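Local coordinates for ubiquitin-like-conjugating enzyme ATG10 (PDB 4EBR), which acts as an E2-like enzyme of autophagy that conjugates ATG12 to ATG5, at residues T102-E105 with S106-V110. Numbering follows the deposited sequence.
Sequences TDIE and SLLDV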
loop_
_atom_site.group_PDB
_atom_site.type_symbol
_atom_site.label_atom_id
_atom_site.label_comp_id
_atom_site.label_asym_id
_atom_site.label_seq_id
_atom_site.Cartn_x
_atom_site.Cartn_y
_atom_site.Cartn_z
ATOM N N THR A 102 -0.381 -13.850 8.680
ATOM C CA THR A 102 0.658 -14.215 9.630
ATOM C C THR A 102 1.346 -15.479 9.134
ATOM O O THR A 102 2.562 -15.627 9.255
ATOM C CB THR A 102 0.080 -14.466 11.034
ATOM O OG1 THR A 102 -0.546 -13.270 11.517
ATOM C CG2 THR A 102 1.181 -14.880 11.997
ATOM N N ASP A 103 0.556 -16.387 8.574
ATOM C CA ASP A 103 1.072 -17.645 8.048
ATOM C C ASP A 103 1.759 -17.456 6.699
ATOM O O ASP A 103 2.738 -18.146 6.399
ATOM C CB ASP A 103 -0.034 -18.695 7.945
ATOM C CG ASP A 103 -0.486 -19.200 9.306
ATOM O OD1 ASP A 103 -0.438 -18.402 10.265
ATOM O OD2 ASP A 103 -0.884 -20.385 9.419
ATOM N N ILE A 104 1.240 -16.537 5.883
ATOM C CA ILE A 104 1.908 -16.206 4.634
ATOM C C ILE A 104 3.308 -15.702 4.968
ATOM O O ILE A 104 4.283 -16.085 4.325
ATOM C CB ILE A 104 1.170 -15.138 3.833
ATOM C CG1 ILE A 104 -0.090 -15.710 3.216
ATOM C CG2 ILE A 104 2.038 -14.622 2.704
ATOM C CD1 ILE A 104 -0.804 -14.706 2.342
ATOM N N GLU A 105 3.401 -14.847 5.984
ATOM C CA GLU A 105 4.695 -14.461 6.523
ATOM C C GLU A 105 5.448 -15.701 6.970
ATOM O O GLU A 105 6.424 -16.084 6.348
ATOM C CB GLU A 105 4.537 -13.463 7.662
ATOM C CG GLU A 105 3.848 -12.195 7.212
ATOM C CD GLU A 105 4.125 -11.034 8.126
ATOM O OE1 GLU A 105 3.367 -10.853 9.103
ATOM O OE2 GLU A 105 5.105 -10.302 7.867
ATOM N N SER A 106 4.950 -16.386 7.985
ATOM C CA SER A 106 5.695 -17.520 8.531
ATOM C C SER A 106 6.018 -18.620 7.498
ATOM O O SER A 106 6.794 -19.526 7.783
ATOM C CB SER A 106 4.987 -18.115 9.761
ATOM O OG SER A 106 4.955 -17.188 10.837
ATOM N N LEU A 107 5.422 -18.547 6.310
ATOM C CA LEU A 107 5.781 -19.457 5.220
ATOM C C LEU A 107 6.931 -18.871 4.397
ATOM O O LEU A 107 7.996 -19.473 4.269
ATOM C CB LEU A 107 4.578 -19.761 4.322
ATOM C CG LEU A 107 4.806 -20.870 3.291
ATOM C CD1 LEU A 107 5.182 -22.176 3.984
ATOM C CD2 LEU A 107 3.582 -21.054 2.429
ATOM N N LEU A 108 6.683 -17.708 3.805
ATOM C CA LEU A 108 7.705 -16.973 3.074
ATOM C C LEU A 108 8.840 -16.573 3.991
ATOM O O LEU A 108 9.991 -16.931 3.747
ATOM C CB LEU A 108 7.118 -15.697 2.479
ATOM C CG LEU A 108 6.571 -15.793 1.065
ATOM C CD1 LEU A 108 5.749 -17.065 0.890
ATOM C CD2 LEU A 108 5.725 -14.572 0.786
ATOM N N ASP A 109 8.497 -15.838 5.049
ATOM C CA ASP A 109 9.474 -15.211 5.940
ATOM C C ASP A 109 10.556 -16.180 6.426
ATOM O O ASP A 109 11.704 -15.785 6.610
ATOM C CB ASP A 109 8.755 -14.529 7.120
ATOM C CG ASP A 109 9.698 -14.050 8.197
ATOM O OD1 ASP A 109 10.734 -13.438 7.859
ATOM O OD2 ASP A 109 9.396 -14.278 9.389
ATOM N N VAL A 110 10.209 -17.448 6.609
ATOM C CA VAL A 110 11.229 -18.407 7.003
ATOM C C VAL A 110 12.213 -18.691 5.868
ATOM O O VAL A 110 13.397 -18.902 6.119
ATOM C CB VAL A 110 10.642 -19.710 7.578
ATOM C CG1 VAL A 110 9.729 -19.384 8.749
ATOM C CG2 VAL A 110 9.914 -20.510 6.507
#
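Ser106 and Leu108 reach back one helical turn to Thr102 and Ile104, the N of Ser106 donating to the O of Thr102 at 2.8 Å and the N of Leu108 to the O of Ile104 at 2.9 Å. These i to i+4 bonds mark an alpha-helix, the short helix 101-108 that follows strand 93-98 and lies against the antiparallel sheet of this autophagic E2, away from the catalytic cysteine. The first is nearly straight, with an N-H...O angle of 174°. Between them, the N of Leu107 bonds only weakly to the O atoms of Asp103 and Ile104.

The segment illustrates how an amphipathic helix divides its work. On its inner side, Ile104 and Leu108 lie side by side and point the same way, CG2 of Ile104 lying 4.2 Å from CD2 of Leu108. With chi1 at -73°, CG1 of Ile104 lies beside the backbone N, and CG2, the branch opposite N, is left next to the carbonyl carbon, where it meets Leu108. Both residues also pack on strand 77-90, Ile104 against Ile84 and Leu108 against Leu82, while Leu108 also touches Phe132. Alanine in place of Leu108 would probably take the CD2 contact from CG2 of Ile104 and leave a gap beside Leu82 and Phe132.

Polar side chains occupy another side. Glu105 and Asp109 stand one turn apart, OE2 of Glu105 lying 6.0 Å from OD2 of Asp109, and their like charges may disfavour a closer approach. Ser106 doubles back on its own turn, its OG giving a weak hydrogen bond of 3.3 Å to the O of Thr102.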